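Local atomic coordinates of haloacid dehalogenase-like hydrolase (Bacteroides thetaiotaomicron, PDB entry 2RBK), a protein that probably acts as a magnesium-dependent phosphatase of the haloacid dehalogenase superfamily, binding a magnesium ion. Residues A28-L37 / I251-I261. Sequence-based numbering, arbitrary orientation. Where two conformers were deposited one is given.
Sequences ALEAAHAKGL and ISKAMKHFGII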
loop_
_atom_site.group_PDB
_atom_site.type_symbol
_atom_site.label_atom_id
_atom_site.label_comp_id
_atom_site.label_asym_id
_atom_site.label_seq_id
_atom_site.Cartn_x
_atom_site.Cartn_y
_atom_site.Cartn_z
ATOM N N ALA A 28 -18.669 3.556 -9.343
ATOM C CA ALA A 28 -17.748 3.416 -10.448
ATOM C C ALA A 28 -17.179 2.014 -10.524
ATOM O O ALA A 28 -17.039 1.455 -11.616
ATOM C CB ALA A 28 -16.627 4.474 -10.310
ATOM N N LEU A 29 -16.808 1.440 -9.389
ATOM C CA LEU A 29 -16.232 0.088 -9.382
ATOM C C LEU A 29 -17.302 -0.926 -9.737
ATOM O O LEU A 29 -16.991 -1.925 -10.428
ATOM C CB LEU A 29 -15.469 -0.181 -8.083
ATOM C CG LEU A 29 -14.022 0.238 -8.076
ATOM C CD1 LEU A 29 -13.816 1.711 -8.325
ATOM C CD2 LEU A 29 -13.408 0.009 -6.672
ATOM N N GLU A 30 -18.538 -0.745 -9.308
ATOM C CA GLU A 30 -19.632 -1.639 -9.754
ATOM C C GLU A 30 -19.738 -1.607 -11.271
ATOM O O GLU A 30 -19.843 -2.659 -11.931
ATOM C CB GLU A 30 -20.952 -1.193 -9.116
ATOM C CG GLU A 30 -21.169 -1.655 -7.693
ATOM C CD GLU A 30 -21.666 -3.071 -7.550
ATOM O OE1 GLU A 30 -21.988 -3.797 -8.538
ATOM O OE2 GLU A 30 -21.690 -3.584 -6.402
ATOM N N ALA A 31 -19.718 -0.384 -11.836
ATOM C CA ALA A 31 -19.877 -0.277 -13.278
ATOM C C ALA A 31 -18.686 -0.914 -14.014
ATOM O O ALA A 31 -18.854 -1.596 -15.015
ATOM C CB ALA A 31 -20.003 1.194 -13.671
ATOM N N ALA A 32 -17.464 -0.705 -13.495
ATOM C CA ALA A 32 -16.271 -1.265 -14.137
ATOM C C ALA A 32 -16.290 -2.786 -14.053
ATOM O O ALA A 32 -15.918 -3.488 -15.009
ATOM C CB ALA A 32 -15.036 -0.695 -13.518
ATOM N N HIS A 33 -16.709 -3.317 -12.924
ATOM C CA HIS A 33 -16.764 -4.783 -12.741
ATOM C C HIS A 33 -17.651 -5.422 -13.794
ATOM O O HIS A 33 -17.343 -6.454 -14.392
ATOM C CB HIS A 33 -17.309 -5.079 -11.336
ATOM C CG HIS A 33 -17.574 -6.562 -11.151
ATOM N ND1 HIS A 33 -16.597 -7.451 -10.862
ATOM C CD2 HIS A 33 -18.754 -7.230 -11.269
ATOM C CE1 HIS A 33 -17.186 -8.676 -10.813
ATOM N NE2 HIS A 33 -18.479 -8.566 -11.055
ATOM N N ALA A 34 -18.828 -4.831 -14.036
ATOM C CA ALA A 34 -19.780 -5.359 -15.006
ATOM C C ALA A 34 -19.270 -5.265 -16.433
ATOM O O ALA A 34 -19.645 -6.087 -17.261
ATOM C CB ALA A 34 -21.107 -4.659 -14.923
ATOM N N LYS A 35 -18.412 -4.299 -16.726
ATOM C CA LYS A 35 -17.732 -4.172 -18.014
ATOM C C LYS A 35 -16.546 -5.140 -18.156
ATOM O O LYS A 35 -15.931 -5.165 -19.239
ATOM C CB LYS A 35 -17.285 -2.741 -18.240
ATOM C CG LYS A 35 -18.476 -1.837 -18.517
ATOM C CD LYS A 35 -18.225 -0.995 -19.734
ATOM C CE LYS A 35 -19.529 -0.347 -20.244
ATOM N NZ LYS A 35 -19.551 -0.454 -21.738
ATOM N N GLY A 36 -16.226 -5.898 -17.113
ATOM C CA GLY A 36 -15.188 -6.897 -17.150
ATOM C C GLY A 36 -13.824 -6.383 -16.772
ATOM O O GLY A 36 -12.873 -7.135 -16.901
ATOM N N LEU A 37 -13.669 -5.173 -16.257
ATOM C CA LEU A 37 -12.410 -4.767 -15.704
ATOM C C LEU A 37 -12.055 -5.672 -14.536
ATOM O O LEU A 37 -12.928 -6.008 -13.735
ATOM C CB LEU A 37 -12.405 -3.323 -15.206
ATOM C CG LEU A 37 -12.277 -2.203 -16.205
ATOM C CD1 LEU A 37 -10.872 -2.257 -16.872
ATOM C CD2 LEU A 37 -13.388 -2.163 -17.237
ATOM N N ILE A 251 -12.098 9.390 -8.189
ATOM C CA ILE A 251 -11.980 8.093 -8.892
ATOM C C ILE A 251 -12.971 7.990 -10.020
ATOM O O ILE A 251 -12.640 7.628 -11.153
ATOM C CB ILE A 251 -12.105 6.916 -7.878
ATOM C CG1 ILE A 251 -10.963 6.880 -6.885
ATOM C CG2 ILE A 251 -12.262 5.619 -8.646
ATOM C CD1 ILE A 251 -9.617 6.644 -7.487
ATOM N N SER A 252 -14.258 8.284 -9.718
ATOM C CA SER A 252 -15.297 8.173 -10.731
ATOM C C SER A 252 -15.012 9.073 -11.930
ATOM O O SER A 252 -15.127 8.672 -13.094
ATOM C CB SER A 252 -16.648 8.501 -10.090
ATOM O OG SER A 252 -17.662 8.534 -11.080
ATOM N N LYS A 253 -14.604 10.315 -11.655
ATOM C CA LYS A 253 -14.293 11.248 -12.731
ATOM C C LYS A 253 -13.176 10.731 -13.601
ATOM O O LYS A 253 -13.239 10.872 -14.852
ATOM C CB LYS A 253 -13.942 12.628 -12.173
ATOM C CG LYS A 253 -15.158 13.388 -11.670
ATOM C CD LYS A 253 -14.686 14.621 -10.898
ATOM C CE LYS A 253 -15.859 15.534 -10.498
ATOM N NZ LYS A 253 -15.379 16.593 -9.569
ATOM N N ALA A 254 -12.137 10.161 -13.012
ATOM C CA ALA A 254 -11.039 9.632 -13.816
ATOM C C ALA A 254 -11.500 8.475 -14.704
ATOM O O ALA A 254 -11.142 8.377 -15.873
ATOM C CB ALA A 254 -9.875 9.225 -12.934
ATOM N N MET A 255 -12.254 7.563 -14.081
ATOM C CA MET A 255 -12.749 6.397 -14.840
ATOM C C MET A 255 -13.623 6.809 -16.008
ATOM O O MET A 255 -13.563 6.226 -17.099
ATOM C CB MET A 255 -13.361 5.402 -13.888
ATOM C CG MET A 255 -12.329 4.796 -12.950
ATOM S SD MET A 255 -13.004 3.783 -11.617
ATOM C CE MET A 255 -13.787 2.467 -12.539
ATOM N N LYS A 256 -14.468 7.798 -15.772
ATOM C CA LYS A 256 -15.311 8.336 -16.852
ATOM C C LYS A 256 -14.441 8.989 -17.944
ATOM O O LYS A 256 -14.693 8.816 -19.128
ATOM C CB LYS A 256 -16.352 9.310 -16.318
ATOM C CG LYS A 256 -17.443 8.632 -15.531
ATOM C CD LYS A 256 -18.367 9.618 -14.824
ATOM C CE LYS A 256 -19.562 8.932 -14.140
ATOM N NZ LYS A 256 -20.562 9.968 -13.589
ATOM N N HIS A 257 -13.456 9.765 -17.536
ATOM C CA HIS A 257 -12.588 10.445 -18.489
ATOM C C HIS A 257 -11.934 9.512 -19.476
ATOM O O HIS A 257 -11.800 9.816 -20.664
ATOM C CB HIS A 257 -11.510 11.222 -17.705
ATOM C CG HIS A 257 -10.388 11.686 -18.601
ATOM N ND1 HIS A 257 -10.560 12.712 -19.515
ATOM C CD2 HIS A 257 -9.144 11.198 -18.786
ATOM C CE1 HIS A 257 -9.397 12.850 -20.187
ATOM N NE2 HIS A 257 -8.562 11.944 -19.770
ATOM N N PHE A 258 -11.489 8.342 -18.985
ATOM C CA PHE A 258 -10.835 7.374 -19.844
ATOM C C PHE A 258 -11.804 6.453 -20.582
ATOM O O PHE A 258 -11.405 5.665 -21.426
ATOM C CB PHE A 258 -9.790 6.575 -19.051
ATOM C CG PHE A 258 -8.596 7.387 -18.676
ATOM C CD1 PHE A 258 -8.358 7.794 -17.346
ATOM C CD2 PHE A 258 -7.701 7.775 -19.642
ATOM C CE1 PHE A 258 -7.266 8.571 -17.057
ATOM C CE2 PHE A 258 -6.589 8.508 -19.333
ATOM C CZ PHE A 258 -6.378 8.919 -18.049
ATOM N N GLY A 259 -13.078 6.503 -20.269
ATOM C CA GLY A 259 -14.056 5.617 -20.850
ATOM C C GLY A 259 -14.041 4.227 -20.254
ATOM O O GLY A 259 -14.558 3.272 -20.885
ATOM N N ILE A 260 -13.455 4.062 -19.100
ATOM C CA ILE A 260 -13.505 2.784 -18.383
ATOM C C ILE A 260 -14.961 2.437 -18.099
ATOM O O ILE A 260 -15.390 1.283 -18.181
ATOM C CB ILE A 260 -12.668 2.837 -17.075
ATOM C CG1 ILE A 260 -11.190 3.221 -17.275
ATOM C CG2 ILE A 260 -12.803 1.550 -16.292
ATOM C CD1 ILE A 260 -10.443 2.270 -18.149
ATOM N N ILE A 261 -15.709 3.484 -17.743
ATOM C CA ILE A 261 -17.134 3.455 -17.489
ATOM C C ILE A 261 -17.737 4.654 -18.184
ATOM O O ILE A 261 -17.012 5.495 -18.771
ATOM C CB ILE A 261 -17.443 3.497 -15.965
ATOM C CG1 ILE A 261 -17.012 4.777 -15.332
ATOM C CG2 ILE A 261 -16.802 2.323 -15.219
ATOM C CD1 ILE A 261 -17.303 4.983 -13.879
ATOM O OXT ILE A 261 -19.010 4.730 -18.208
#
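Ala28, Ala31 and Ala32 meet Met255 and the C-terminal Ile261 where two helices lie side by side on the Rossmann-like core of a HAD-type hydrolase. Helix 23-34 and helix 250-258 rest on the central sheet: Leu29 and Leu37 reach strand 4-7, as do Ile251 and Met255, and Met255 also touches Phe209 of strand 206-210. The axes of the short helical segments run 34° from parallel and come within 10.4 Å, and the pair illustrates how alanines on one helix make room for Met255 of the other and for the isoleucines that follow its end.

Ile261, Ile260 and Met255 supply the main apolar contacts from 251-261. The Met255 chain is extended as far as SD and then bends (chi3 63°), which brings CE to 3.5 Å from Ala32 CB. Its SD touches both Ala28 CB and Leu29 CD1, which approach from the same side of the sulfur, the leucine crossing the methionine at about a right angle. Beyond the helix end, Ile261 spreads its two branches: with CG1 wedged between backbone N and carbonyl carbon (chi1 65°), CD1 reaches Ala28 CB at 3.7 Å, while CG2 lies against Ala31 CB. Past the ends of both helices, Ile260 CG2 presses on Leu37 CG, these side chains also crossing nearly perpendicularly.

Both helices finish in Schellman motifs, at Gly36 and Gly259, and these reversals lead directly into Leu37 and Ile260. The Ala28 methyl rests against the backbone of the other helix, its CB 4.0 Å from Ser252 CA, an approach allowed by small residues on each helix. Across the interface the contacts are van der Waals in kind; Ala28 O is already engaged by Ala32 N within its own helix, and the Met255 methyl CE lies 3.5 Å from that same carbonyl oxygen.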